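Local atomic coordinates of catechol O-methyltransferase (PDB entry 6JCL), a protein that transfers a methyl group from S-adenosyl-L-methionine to a hydroxyl of catechol-like compounds, with the help of a divalent metal cation, and works as a homodimer. Residues 187-192 / 213-218; 76-81 / 133-138; 89-94 / 126-131. All blocks are in the same frame, centred on the assembly; numbering follows the deposited sequence.

Overall arrangement
After three helices and strand 63-67, the chain enters helix 73-82, where contact 2 opens, and then strand 87-92, where contact 3 opens. Contact 3 closes at the loop 126-131, after helix 121-124. Contact 2 closes on strand 133-138 next in line, so contact 3 is nested inside its loop. The two touch where Phe133 packs on Val89. Contact 1 follows in series, from helix 180-194 to strand 212-219, its centre about 17 Å from that of contact 2 and about 21 Å from that of contact 3. All three reach the same seven-stranded mixed sheet: contacts 2 and 3 on its parallel strands, contact 1 on the antiparallel strand 212-219.

Contact 1: residues 187-192 / 213-218; sequences RTLQMM and GFALAL
Met192 meets two alanines of the strand at once: its CE lies 3.6 Å from Ala217 CB, and its SD is 3.8 Å from Ala215 CB. The first two torsions carry the thioether out from the helix, CG lying beside the backbone N (chi1 -65°), and a bend at chi3 (79°) sets the methyl between the two alanines. Methionine suits this place because its long, unbranched chain can span a gap in which the axes of the helix and strand segments come no closer than 10.4 Å. Alanine suits the strand because a methyl group is enough to meet that chain. The layout is the outer part of a Rossmann-like methyltransferase sheet, where helix 180-194 covers one face of strand 212-219 and their segments run at 20° to each other. Contact is looser at Leu189, whose CD2 stands 4.2 Å from Ala215 CB; this leucine also packs on Ala202 and on Leu16 of the second subunit. Phe214 and Leu216 point away from the helix, Leu216 packing on Leu54 of the second subunit. Farther round the helix, turned from the strand, Arg187 is exposed and Gln190 partly so.

Contact 2: residues 76-81 / 133-138; sequences IWLARG and FDLVFI
With its CG anti to the carbonyl carbon (chi1 -73°), Leu78 sends both methyls off the helix toward the strand, while Leu135 (chi1 170°) and Phe137 (chi1 179°) each place CG opposite their own backbone N. The two branches of Leu78 then divide the work. Leu78 CD2 meets Leu135 CD2 at 3.8 Å, a methyl-to-methyl contact between side chains that pass at a slant. Leu78 CD1 lies 4.1 Å from Phe137 CB, at the base of that side chain, where the two side chains cross at about a right angle. Leucine fits here because its forked end can touch two residues spaced two apart on one face of a strand. Val136, between them, points away, packing on Ala152 of helix 145-155. No hydrogen bond joins the segments, as suits a buried apolar interface. Phe137 also lines the S-adenosyl-L-homocysteine pocket and packs on Glu66, so this core contact reaches the cofactor site of the Rossmann-like fold. Leu78 extends the packing to Leu52 of helix 46-58 and to Glu66 of strand 63-67, while Leu135 reaches Ala56; helix 73-82 thus lies against helix 46-58 and over the central parallel strands 63-67 and 133-138.

Contact 3: residues 89-94 / 126-131; sequences VTLEYQ and PTLAGG. With SAH (S-adenosyl-L-homocysteine), chain I.
The end of strand 87-92 carries the acidic residue that, in class I methyltransferases, holds the ribose of the cofactor; farther back, Val89 and Leu128 join that strand to the loop after helix 121-124. Their side chains meet tip to tip, Val89 CG1 lying 3.9 Å from Leu128 CD2. Leu128 CD2 stands 4.3 Å from Leu91 CD2, so one side chain of the loop bridges two residues on one face of the strand. Branched apolar residues suit this partly buried seam, and Gly130, without a side chain, lets the loop pass close to Val89. At the C-terminal end of the strand, in this Rossmann-like fold, Glu92 accepts a hydrogen bond from each ribose hydroxyl of S-adenosyl-L-homocysteine: O3' binds OE1 and O2' binds OE2, each at 2.7 Å. A bend at chi2 (53°) turns the carboxylate to the sugar. Gln94 N donates to Glu92 OE2 (2.9 Å), on its anti side and 17° out of the carboxylate plane, which helps fix the group's rotation, while Leu70 N donates to Glu92 OE1. The adenine lies over one face of the Tyr93 ring, C6 3.7 Å above its plane, the two rings tilted and nearest at Tyr93 CE1.

Contact 1: residues 187-192 / 213-218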
ATOM      1  N   ARG A 187      -0.763   6.420  19.983  1.00 19.21           N
ATOM      2  CA  ARG A 187       0.610   6.493  20.474  1.00 19.72           C
ATOM      3  C   ARG A 187       1.570   5.866  19.476  1.00 18.51           C
ATOM      4  O   ARG A 187       2.692   6.351  19.305  1.00 19.40           O
ATOM      5  CB  ARG A 187       0.727   5.779  21.827  1.00 27.12           C
ATOM      6  CG  ARG A 187       2.158   5.750  22.370  1.00 38.62           C
ATOM      7  CD  ARG A 187       2.380   4.691  23.443  1.00 54.05           C
ATOM      8  NE  ARG A 187       3.795   4.609  23.819  1.00 57.69           N
ATOM      9  CZ  ARG A 187       4.375   3.538  24.352  1.00 58.84           C
ATOM     10  NH1 ARG A 187       3.670   2.441  24.582  1.00 58.55           N
ATOM     11  NH2 ARG A 187       5.666   3.562  24.653  1.00 64.60           N
ATOM     12  N   THR A 188       1.142   4.784  18.819  1.00 17.59           N
ATOM     13  CA  THR A 188       1.980   4.152  17.802  1.00 17.25           C
ATOM     14  C   THR A 188       2.294   5.130  16.680  1.00 18.30           C
ATOM     15  O   THR A 188       3.448   5.247  16.240  1.00 18.13           O
ATOM     16  CB  THR A 188       1.254   2.928  17.242  1.00 16.51           C
ATOM     17  OG1 THR A 188       1.098   1.950  18.274  1.00 17.46           O
ATOM     18  CG2 THR A 188       2.014   2.300  16.040  1.00 18.50           C
ATOM     19  N   LEU A 189       1.267   5.820  16.181  1.00 17.03           N
ATOM     20  CA  LEU A 189       1.465   6.762  15.085  1.00 17.12           C
ATOM     21  C   LEU A 189       2.366   7.921  15.511  1.00 21.45           C
ATOM     22  O   LEU A 189       3.236   8.374  14.744  1.00 18.86           O
ATOM     23  CB  LEU A 189       0.106   7.274  14.597  1.00 16.82           C
ATOM     24  CG  LEU A 189      -0.785   6.229  13.908  1.00 16.26           C
ATOM     25  CD1 LEU A 189      -2.209   6.790  13.775  1.00 17.33           C
ATOM     26  CD2 LEU A 189      -0.218   5.875  12.550  1.00 18.11           C
ATOM     27  N   GLN A 190       2.177   8.417  16.730  1.00 19.06           N
ATOM     28  CA  GLN A 190       3.031   9.504  17.199  1.00 19.54           C
ATOM     29  C   GLN A 190       4.478   9.044  17.333  1.00 19.96           C
ATOM     30  O   GLN A 190       5.408   9.776  16.960  1.00 20.97           O
ATOM     31  CB  GLN A 190       2.487  10.038  18.520  1.00 22.15           C
ATOM     32  CG  GLN A 190       1.172  10.789  18.296  1.00 22.25           C
ATOM     33  CD  GLN A 190       0.563  11.305  19.588  1.00 30.71           C
ATOM     34  OE1 GLN A 190       0.540  10.608  20.598  1.00 31.41           O
ATOM     35  NE2 GLN A 190       0.073  12.543  19.556  1.00 34.44           N
ATOM     36  N   MET A 191       4.685   7.810  17.799  1.00 21.02           N
ATOM     37  CA  MET A 191       6.042   7.300  17.928  1.00 25.10           C
ATOM     38  C   MET A 191       6.698   7.150  16.562  1.00 21.15           C
ATOM     39  O   MET A 191       7.867   7.528  16.384  1.00 22.48           O
ATOM     40  CB  MET A 191       6.029   5.960  18.672  1.00 19.87           C
ATOM     41  CG  MET A 191       7.401   5.287  18.766  1.00 23.78           C
ATOM     42  SD  MET A 191       7.636   4.091  17.425  1.00 28.70           S
ATOM     43  CE  MET A 191       8.989   3.135  18.115  1.00 34.60           C
ATOM     44  N   MET A 192       5.950   6.654  15.569  1.00 19.50           N
ATOM     45  CA  MET A 192       6.533   6.454  14.246  1.00 19.27           C
ATOM     46  C   MET A 192       6.882   7.788  13.601  1.00 21.12           C
ATOM     47  O   MET A 192       7.926   7.915  12.948  1.00 22.90           O
ATOM     48  CB  MET A 192       5.578   5.646  13.348  1.00 18.90           C
ATOM     49  CG  MET A 192       5.343   4.220  13.844  1.00 18.05           C
ATOM     50  SD  MET A 192       4.147   3.286  12.870  1.00 19.81           S
ATOM     51  CE  MET A 192       5.177   2.846  11.481  1.00 23.14           C
ATOM     52  N   GLY A 213      -7.248   1.142   9.155  1.00 13.62           N
ATOM     53  CA  GLY A 213      -6.146   1.624   8.348  1.00 13.59           C
ATOM     54  C   GLY A 213      -4.851   1.021   8.822  1.00 13.52           C
ATOM     55  O   GLY A 213      -4.809   0.273   9.805  1.00 14.63           O
ATOM     56  N   PHE A 214      -3.788   1.360   8.096  1.00 13.60           N
ATOM     57  CA  PHE A 214      -2.493   0.767   8.392  1.00 13.66           C
ATOM     58  C   PHE A 214      -1.412   1.827   8.285  1.00 16.70           C
ATOM     59  O   PHE A 214      -1.552   2.809   7.549  1.00 16.75           O
ATOM     60  CB  PHE A 214      -2.190  -0.408   7.437  1.00 15.49           C
ATOM     61  CG  PHE A 214      -2.058  -0.003   5.991  1.00 13.74           C
ATOM     62  CD1 PHE A 214      -3.186   0.167   5.180  1.00 18.13           C
ATOM     63  CD2 PHE A 214      -0.812   0.213   5.436  1.00 15.86           C
ATOM     64  CE1 PHE A 214      -3.058   0.531   3.849  1.00 21.56           C
ATOM     65  CE2 PHE A 214      -0.680   0.576   4.101  1.00 18.55           C
ATOM     66  CZ  PHE A 214      -1.800   0.726   3.296  1.00 22.94           C
ATOM     67  N   ALA A 215      -0.336   1.622   9.040  1.00 14.95           N
ATOM     68  CA  ALA A 215       0.867   2.430   8.920  1.00 14.71           C
ATOM     69  C   ALA A 215       1.879   1.642   8.103  1.00 18.39           C
ATOM     70  O   ALA A 215       1.997   0.417   8.245  1.00 16.84           O
ATOM     71  CB  ALA A 215       1.448   2.773  10.298  1.00 15.04           C
ATOM     72  N   LEU A 216       2.599   2.347   7.237  1.00 15.98           N
ATOM     73  CA  LEU A 216       3.680   1.740   6.461  1.00 16.01           C
ATOM     74  C   LEU A 216       4.904   2.614   6.623  1.00 18.45           C
ATOM     75  O   LEU A 216       4.822   3.826   6.441  1.00 17.20           O
ATOM     76  CB  LEU A 216       3.291   1.597   4.982  1.00 16.18           C
ATOM     77  CG  LEU A 216       4.304   0.809   4.102  1.00 19.83           C
ATOM     78  CD1 LEU A 216       3.625   0.017   2.984  1.00 24.70           C
ATOM     79  CD2 LEU A 216       5.314   1.763   3.515  1.00 24.39           C
ATOM     80  N   ALA A 217       6.038   2.011   6.979  1.00 17.01           N
ATOM     81  CA  ALA A 217       7.252   2.781   7.193  1.00 17.86           C
ATOM     82  C   ALA A 217       8.441   2.095   6.537  1.00 20.27           C
ATOM     83  O   ALA A 217       8.464   0.871   6.386  1.00 19.16           O
ATOM     84  CB  ALA A 217       7.522   2.969   8.687  1.00 19.18           C
ATOM     85  N   LEU A 218       9.430   2.902   6.148  1.00 19.25           N
ATOM     86  CA  LEU A 218      10.717   2.382   5.711  1.00 23.38           C
ATOM     87  C   LEU A 218      11.718   2.559   6.831  1.00 24.86           C
ATOM     88  O   LEU A 218      11.733   3.599   7.496  1.00 21.46           O
ATOM     89  CB  LEU A 218      11.210   3.105   4.464  1.00 25.05           C
ATOM     90  CG  LEU A 218      10.394   2.868   3.196  1.00 27.56           C
ATOM     91  CD1 LEU A 218      11.123   3.481   2.004  1.00 27.73           C
ATOM     92  CD2 LEU A 218      10.137   1.384   2.939  1.00 25.41           C
TER

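Contact 2: residues 76-81 / 133-138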
ATOM      1  N   ILE A  76      -0.032 -16.839   5.420  1.00 17.96           N
ATOM      2  CA  ILE A  76      -0.085 -17.514   4.131  1.00 18.52           C
ATOM      3  C   ILE A  76       0.211 -16.527   3.009  1.00 18.24           C
ATOM      4  O   ILE A  76       1.001 -16.813   2.102  1.00 18.83           O
ATOM      5  CB  ILE A  76      -1.460 -18.190   3.935  1.00 19.24           C
ATOM      6  CG1 ILE A  76      -1.582 -19.442   4.821  1.00 20.94           C
ATOM      7  CG2 ILE A  76      -1.672 -18.540   2.465  1.00 21.08           C
ATOM      8  CD1 ILE A  76      -3.038 -19.979   4.969  1.00 19.48           C
ATOM      9  N   TRP A  77      -0.423 -15.350   3.057  1.00 18.89           N
ATOM     10  CA  TRP A  77      -0.203 -14.324   2.040  1.00 17.82           C
ATOM     11  C   TRP A  77       1.246 -13.843   2.032  1.00 19.70           C
ATOM     12  O   TRP A  77       1.847 -13.663   0.963  1.00 18.44           O
ATOM     13  CB  TRP A  77      -1.142 -13.152   2.303  1.00 17.19           C
ATOM     14  CG  TRP A  77      -2.581 -13.367   1.888  1.00 18.54           C
ATOM     15  CD1 TRP A  77      -3.674 -13.440   2.714  1.00 22.82           C
ATOM     16  CD2 TRP A  77      -3.083 -13.480   0.545  1.00 17.88           C
ATOM     17  NE1 TRP A  77      -4.828 -13.584   1.958  1.00 20.31           N
ATOM     18  CE2 TRP A  77      -4.492 -13.592   0.630  1.00 21.54           C
ATOM     19  CE3 TRP A  77      -2.480 -13.469  -0.721  1.00 19.02           C
ATOM     20  CZ2 TRP A  77      -5.306 -13.716  -0.501  1.00 21.85           C
ATOM     21  CZ3 TRP A  77      -3.294 -13.604  -1.856  1.00 26.88           C
ATOM     22  CH2 TRP A  77      -4.693 -13.734  -1.729  1.00 22.57           C
ATOM     23  N   LEU A  78       1.827 -13.630   3.212  1.00 17.94           N
ATOM     24  CA  LEU A  78       3.227 -13.215   3.260  1.00 19.69           C
ATOM     25  C   LEU A  78       4.126 -14.291   2.674  1.00 21.97           C
ATOM     26  O   LEU A  78       5.043 -13.992   1.899  1.00 20.27           O
ATOM     27  CB  LEU A  78       3.637 -12.913   4.702  1.00 17.80           C
ATOM     28  CG  LEU A  78       3.039 -11.618   5.229  1.00 19.89           C
ATOM     29  CD1 LEU A  78       3.220 -11.544   6.752  1.00 18.74           C
ATOM     30  CD2 LEU A  78       3.693 -10.432   4.527  1.00 23.44           C
ATOM     31  N   ALA A  79       3.838 -15.561   2.988  1.00 18.98           N
ATOM     32  CA  ALA A  79       4.670 -16.658   2.493  1.00 20.15           C
ATOM     33  C   ALA A  79       4.535 -16.803   0.986  1.00 20.48           C
ATOM     34  O   ALA A  79       5.511 -17.099   0.295  1.00 21.34           O
ATOM     35  CB  ALA A  79       4.306 -17.965   3.192  1.00 20.73           C
ATOM     36  N   ARG A  80       3.334 -16.568   0.464  1.00 19.98           N
ATOM     37  CA  ARG A  80       3.148 -16.560  -0.978  1.00 20.40           C
ATOM     38  C   ARG A  80       4.002 -15.488  -1.633  1.00 20.61           C
ATOM     39  O   ARG A  80       4.617 -15.727  -2.685  1.00 22.31           O
ATOM     40  CB  ARG A  80       1.670 -16.332  -1.292  1.00 21.26           C
ATOM     41  CG  ARG A  80       0.814 -17.565  -1.083  1.00 21.49           C
ATOM     42  CD  ARG A  80      -0.662 -17.162  -1.145  1.00 25.89           C
ATOM     43  NE  ARG A  80      -1.513 -18.340  -1.178  1.00 24.07           N
ATOM     44  CZ  ARG A  80      -2.841 -18.311  -1.217  1.00 28.42           C
ATOM     45  NH1 ARG A  80      -3.515 -19.454  -1.256  1.00 25.96           N
ATOM     46  NH2 ARG A  80      -3.490 -17.145  -1.208  1.00 29.35           N
ATOM     47  N   GLY A  81       4.054 -14.299  -1.026  1.00 19.67           N
ATOM     48  CA  GLY A  81       4.815 -13.210  -1.608  1.00 22.65           C
ATOM     49  C   GLY A  81       6.313 -13.410  -1.503  1.00 23.42           C
ATOM     50  O   GLY A  81       7.057 -12.987  -2.391  1.00 25.77           O
ATOM     51  N   PHE A 133      15.633  -8.989   8.604  1.00 24.15           N
ATOM     52  CA  PHE A 133      14.348  -9.083   7.935  1.00 23.15           C
ATOM     53  C   PHE A 133      14.175  -7.972   6.906  1.00 25.72           C
ATOM     54  O   PHE A 133      14.636  -6.844   7.103  1.00 23.10           O
ATOM     55  CB  PHE A 133      13.219  -9.051   8.974  1.00 21.93           C
ATOM     56  CG  PHE A 133      13.203 -10.262   9.853  1.00 22.22           C
ATOM     57  CD1 PHE A 133      12.715 -11.471   9.379  1.00 23.68           C
ATOM     58  CD2 PHE A 133      13.714 -10.206  11.150  1.00 24.68           C
ATOM     59  CE1 PHE A 133      12.719 -12.601  10.185  1.00 24.97           C
ATOM     60  CE2 PHE A 133      13.725 -11.332  11.951  1.00 27.80           C
ATOM     61  CZ  PHE A 133      13.242 -12.531  11.470  1.00 26.75           C
ATOM     62  N   ASP A 134      13.509  -8.310   5.808  1.00 22.29           N
ATOM     63  CA  ASP A 134      13.158  -7.388   4.731  1.00 21.99           C
ATOM     64  C   ASP A 134      11.801  -6.736   4.951  1.00 20.71           C
ATOM     65  O   ASP A 134      11.550  -5.637   4.439  1.00 21.17           O
ATOM     66  CB  ASP A 134      13.137  -8.129   3.387  1.00 22.71           C
ATOM     67  CG  ASP A 134      14.449  -8.843   3.094  1.00 29.04           C
ATOM     68  OD1 ASP A 134      15.506  -8.169   3.121  1.00 28.28           O
ATOM     69  OD2 ASP A 134      14.435 -10.071   2.837  1.00 27.93           O
ATOM     70  N   LEU A 135      10.916  -7.403   5.686  1.00 20.79           N
ATOM     71  CA  LEU A 135       9.539  -6.968   5.847  1.00 19.50           C
ATOM     72  C   LEU A 135       9.062  -7.424   7.212  1.00 18.51           C
ATOM     73  O   LEU A 135       9.297  -8.576   7.589  1.00 21.71           O
ATOM     74  CB  LEU A 135       8.676  -7.565   4.726  1.00 20.54           C
ATOM     75  CG  LEU A 135       7.159  -7.433   4.830  1.00 24.29           C
ATOM     76  CD1 LEU A 135       6.789  -5.988   4.899  1.00 28.65           C
ATOM     77  CD2 LEU A 135       6.543  -8.088   3.591  1.00 25.52           C
ATOM     78  N   VAL A 136       8.438  -6.520   7.970  1.00 17.92           N
ATOM     79  CA  VAL A 136       7.902  -6.851   9.283  1.00 18.10           C
ATOM     80  C   VAL A 136       6.444  -6.439   9.297  1.00 18.72           C
ATOM     81  O   VAL A 136       6.128  -5.284   8.988  1.00 18.38           O
ATOM     82  CB  VAL A 136       8.658  -6.148  10.425  1.00 18.19           C
ATOM     83  CG1 VAL A 136       8.185  -6.675  11.810  1.00 17.91           C
ATOM     84  CG2 VAL A 136      10.152  -6.318  10.250  1.00 19.06           C
ATOM     85  N   PHE A 137       5.561  -7.378   9.635  1.00 16.40           N
ATOM     86  CA  PHE A 137       4.128  -7.098   9.766  1.00 15.69           C
ATOM     87  C   PHE A 137       3.764  -7.202  11.235  1.00 17.37           C
ATOM     88  O   PHE A 137       3.917  -8.269  11.835  1.00 17.69           O
ATOM     89  CB  PHE A 137       3.301  -8.082   8.938  1.00 15.55           C
ATOM     90  CG  PHE A 137       1.811  -7.873   9.039  1.00 14.92           C
ATOM     91  CD1 PHE A 137       1.254  -6.604   8.913  1.00 17.67           C
ATOM     92  CD2 PHE A 137       0.967  -8.951   9.267  1.00 15.72           C
ATOM     93  CE1 PHE A 137      -0.158  -6.415   9.015  1.00 19.22           C
ATOM     94  CE2 PHE A 137      -0.423  -8.779   9.368  1.00 15.71           C
ATOM     95  CZ  PHE A 137      -0.988  -7.499   9.246  1.00 19.46           C
ATOM     96  N   ILE A 138       3.277  -6.104  11.821  1.00 15.37           N
ATOM     97  CA  ILE A 138       3.044  -6.037  13.260  1.00 16.18           C
ATOM     98  C   ILE A 138       1.538  -6.047  13.489  1.00 18.41           C
ATOM     99  O   ILE A 138       0.832  -5.091  13.130  1.00 16.45           O
ATOM    100  CB  ILE A 138       3.711  -4.802  13.883  1.00 15.76           C
ATOM    101  CG1 ILE A 138       5.229  -4.849  13.619  1.00 17.17           C
ATOM    102  CG2 ILE A 138       3.415  -4.730  15.395  1.00 15.99           C
ATOM    103  CD1 ILE A 138       6.025  -3.718  14.274  1.00 18.30           C
TER

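Contact 3: residues 89-94 / 126-131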
ATOM      1  N   VAL A  89       9.064 -15.907   9.622  1.00 21.29           N
ATOM      2  CA  VAL A  89       9.022 -16.209  11.046  1.00 21.47           C
ATOM      3  C   VAL A  89       7.802 -15.486  11.601  1.00 20.40           C
ATOM      4  O   VAL A  89       7.691 -14.263  11.462  1.00 20.05           O
ATOM      5  CB  VAL A  89      10.308 -15.760  11.759  1.00 23.51           C
ATOM      6  CG1 VAL A  89      10.227 -16.037  13.259  1.00 23.69           C
ATOM      7  CG2 VAL A  89      11.525 -16.452  11.149  1.00 27.70           C
ATOM      8  N   THR A  90       6.877 -16.227  12.204  1.00 20.32           N
ATOM      9  CA  THR A  90       5.674 -15.612  12.751  1.00 19.46           C
ATOM     10  C   THR A  90       5.537 -15.972  14.228  1.00 19.83           C
ATOM     11  O   THR A  90       5.768 -17.120  14.621  1.00 21.89           O
ATOM     12  CB  THR A  90       4.409 -15.991  11.935  1.00 22.41           C
ATOM     13  OG1 THR A  90       3.270 -15.280  12.448  1.00 22.92           O
ATOM     14  CG2 THR A  90       4.121 -17.501  11.933  1.00 19.68           C
ATOM     15  N   LEU A  91       5.178 -14.970  15.039  1.00 19.35           N
ATOM     16  CA  LEU A  91       5.167 -15.070  16.494  1.00 19.78           C
ATOM     17  C   LEU A  91       3.733 -15.141  17.009  1.00 22.50           C
ATOM     18  O   LEU A  91       2.903 -14.298  16.658  1.00 21.51           O
ATOM     19  CB  LEU A  91       5.881 -13.866  17.126  1.00 20.54           C
ATOM     20  CG  LEU A  91       7.294 -13.596  16.596  1.00 24.84           C
ATOM     21  CD1 LEU A  91       7.966 -12.480  17.387  1.00 22.28           C
ATOM     22  CD2 LEU A  91       8.186 -14.869  16.603  1.00 23.27           C
ATOM     23  N   GLU A  92       3.457 -16.120  17.873  1.00 20.04           N
ATOM     24  CA  GLU A  92       2.097 -16.331  18.370  1.00 19.89           C
ATOM     25  C   GLU A  92       2.185 -16.806  19.811  1.00 22.73           C
ATOM     26  O   GLU A  92       2.909 -17.760  20.087  1.00 21.86           O
ATOM     27  CB  GLU A  92       1.375 -17.381  17.519  1.00 19.96           C
ATOM     28  CG  GLU A  92      -0.010 -17.754  18.021  1.00 21.93           C
ATOM     29  CD  GLU A  92      -0.894 -16.539  18.241  1.00 21.38           C
ATOM     30  OE1 GLU A  92      -1.018 -15.702  17.307  1.00 19.01           O
ATOM     31  OE2 GLU A  92      -1.452 -16.417  19.355  1.00 24.02           O
ATOM     32  N   TYR A  93       1.484 -16.151  20.733  1.00 22.40           N
ATOM     33  CA  TYR A  93       1.614 -16.625  22.108  1.00 29.11           C
ATOM     34  C   TYR A  93       0.534 -17.621  22.534  1.00 23.66           C
ATOM     35  O   TYR A  93       0.678 -18.210  23.607  1.00 25.37           O
ATOM     36  CB  TYR A  93       1.771 -15.449  23.075  1.00 33.19           C
ATOM     37  CG  TYR A  93       0.560 -14.759  23.613  1.00 35.28           C
ATOM     38  CD1 TYR A  93      -0.464 -14.341  22.784  1.00 40.91           C
ATOM     39  CD2 TYR A  93       0.502 -14.417  24.956  1.00 45.72           C
ATOM     40  CE1 TYR A  93      -1.572 -13.667  23.307  1.00 45.78           C
ATOM     41  CE2 TYR A  93      -0.582 -13.740  25.480  1.00 50.21           C
ATOM     42  CZ  TYR A  93      -1.612 -13.362  24.652  1.00 50.06           C
ATOM     43  OH  TYR A  93      -2.682 -12.682  25.191  1.00 47.02           O
ATOM     44  N   GLN A  94      -0.565 -17.783  21.782  1.00 21.60           N
ATOM     45  CA  GLN A  94      -1.594 -18.765  22.154  1.00 25.12           C
ATOM     46  C   GLN A  94      -1.270 -20.095  21.491  1.00 25.52           C
ATOM     47  O   GLN A  94      -1.365 -20.190  20.258  1.00 23.97           O
ATOM     48  CB  GLN A  94      -2.977 -18.342  21.694  1.00 27.14           C
ATOM     49  CG  GLN A  94      -3.597 -17.207  22.424  1.00 33.10           C
ATOM     50  CD  GLN A  94      -4.148 -17.576  23.791  1.00 37.79           C
ATOM     51  OE1 GLN A  94      -4.186 -18.758  24.199  1.00 34.39           O
ATOM     52  NE2 GLN A  94      -4.592 -16.559  24.510  1.00 38.47           N
ATOM     53  N   PRO A 126      14.005 -11.520  21.217  1.00 32.98           N
ATOM     54  CA  PRO A 126      15.460 -11.554  21.474  1.00 35.93           C
ATOM     55  C   PRO A 126      16.143 -12.870  21.108  1.00 38.52           C
ATOM     56  O   PRO A 126      17.378 -12.912  21.083  1.00 44.52           O
ATOM     57  CB  PRO A 126      15.567 -11.311  22.988  1.00 33.23           C
ATOM     58  CG  PRO A 126      14.269 -10.758  23.404  1.00 35.39           C
ATOM     59  CD  PRO A 126      13.238 -11.244  22.450  1.00 33.37           C
ATOM     60  N   THR A 127      15.398 -13.944  20.870  1.00 36.58           N
ATOM     61  CA  THR A 127      15.990 -15.234  20.546  1.00 38.57           C
ATOM     62  C   THR A 127      16.043 -15.499  19.051  1.00 37.20           C
ATOM     63  O   THR A 127      16.633 -16.506  18.640  1.00 36.54           O
ATOM     64  CB  THR A 127      15.200 -16.367  21.219  1.00 35.62           C
ATOM     65  OG1 THR A 127      13.932 -16.516  20.561  1.00 38.41           O
ATOM     66  CG2 THR A 127      14.987 -16.061  22.690  1.00 41.47           C
ATOM     67  N   LEU A 128      15.438 -14.629  18.247  1.00 35.22           N
ATOM     68  CA  LEU A 128      15.359 -14.831  16.804  1.00 33.45           C
ATOM     69  C   LEU A 128      16.702 -14.616  16.126  1.00 43.57           C
ATOM     70  O   LEU A 128      17.384 -13.618  16.377  1.00 47.86           O
ATOM     71  CB  LEU A 128      14.342 -13.872  16.189  1.00 32.84           C
ATOM     72  CG  LEU A 128      12.864 -14.025  16.513  1.00 29.63           C
ATOM     73  CD1 LEU A 128      12.053 -13.114  15.587  1.00 27.73           C
ATOM     74  CD2 LEU A 128      12.414 -15.483  16.401  1.00 32.75           C
ATOM     75  N   ALA A 129      17.086 -15.561  15.268  1.00 48.84           N
ATOM     76  CA  ALA A 129      18.296 -15.431  14.463  1.00 56.46           C
ATOM     77  C   ALA A 129      17.978 -15.527  12.972  1.00 59.33           C
ATOM     78  O   ALA A 129      18.888 -15.731  12.159  1.00 65.52           O
ATOM     79  CB  ALA A 129      19.336 -16.478  14.870  1.00 59.00           C
ATOM     80  N   GLY A 130      16.699 -15.372  12.601  1.00 58.05           N
ATOM     81  CA  GLY A 130      16.236 -15.506  11.223  1.00 54.18           C
ATOM     82  C   GLY A 130      16.313 -14.259  10.355  1.00 45.87           C
ATOM     83  O   GLY A 130      15.741 -14.218   9.256  1.00 49.43           O
ATOM     84  N   GLY A 131      17.036 -13.246  10.839  1.00 43.80           N
ATOM     85  CA  GLY A 131      17.217 -11.983  10.154  1.00 37.26           C
ATOM     86  C   GLY A 131      18.554 -11.849   9.440  1.00 41.53           C
ATOM     87  O   GLY A 131      19.348 -12.800   9.382  1.00 48.23           O
TER
HETATM   88  N   SAH I 301      -2.306 -11.420  11.623  1.00 17.72           N
HETATM   89  CA  SAH I 301      -3.485 -12.294  11.735  1.00 17.33           C
HETATM   90  CB  SAH I 301      -4.360 -11.832  12.896  1.00 15.62           C
HETATM   91  CG  SAH I 301      -3.620 -11.680  14.222  1.00 17.46           C
HETATM   92  SD  SAH I 301      -4.818 -11.476  15.566  1.00 18.27           S
HETATM   93  C   SAH I 301      -4.286 -12.306  10.440  1.00 19.50           C
HETATM   94  O   SAH I 301      -4.655 -13.359   9.906  1.00 20.33           O
HETATM   95  OXT SAH I 301      -4.537 -11.238   9.898  1.00 18.49           O
HETATM   96  C5' SAH I 301      -3.623 -11.113  16.875  1.00 17.28           C
HETATM   97  C4' SAH I 301      -2.841 -12.339  17.354  1.00 18.37           C
HETATM   98  O4' SAH I 301      -1.817 -11.882  18.216  1.00 19.40           O
HETATM   99  C3' SAH I 301      -3.655 -13.343  18.181  1.00 22.17           C
HETATM  100  O3' SAH I 301      -3.491 -14.641  17.610  1.00 23.25           O
HETATM  101  C2' SAH I 301      -3.048 -13.293  19.573  1.00 22.18           C
HETATM  102  O2' SAH I 301      -3.120 -14.520  20.291  1.00 19.78           O
HETATM  103  C1' SAH I 301      -1.629 -12.811  19.262  1.00 19.44           C
HETATM  104  N9  SAH I 301      -0.916 -12.186  20.387  1.00 19.51           N
HETATM  105  C8  SAH I 301      -1.454 -11.355  21.349  1.00 20.70           C
HETATM  106  N7  SAH I 301      -0.451 -11.003  22.184  1.00 19.75           N
HETATM  107  C5  SAH I 301       0.698 -11.585  21.756  1.00 22.91           C
HETATM  108  C6  SAH I 301       1.997 -11.560  22.262  1.00 23.46           C
HETATM  109  N6  SAH I 301       2.307 -10.869  23.365  1.00 22.74           N
HETATM  110  N1  SAH I 301       2.971 -12.261  21.592  1.00 21.69           N
HETATM  111  C2  SAH I 301       2.664 -13.004  20.461  1.00 23.80           C
HETATM  112  N3  SAH I 301       1.376 -13.041  19.970  1.00 20.33           N
HETATM  113  C4  SAH I 301       0.414 -12.331  20.626  1.00 22.17           C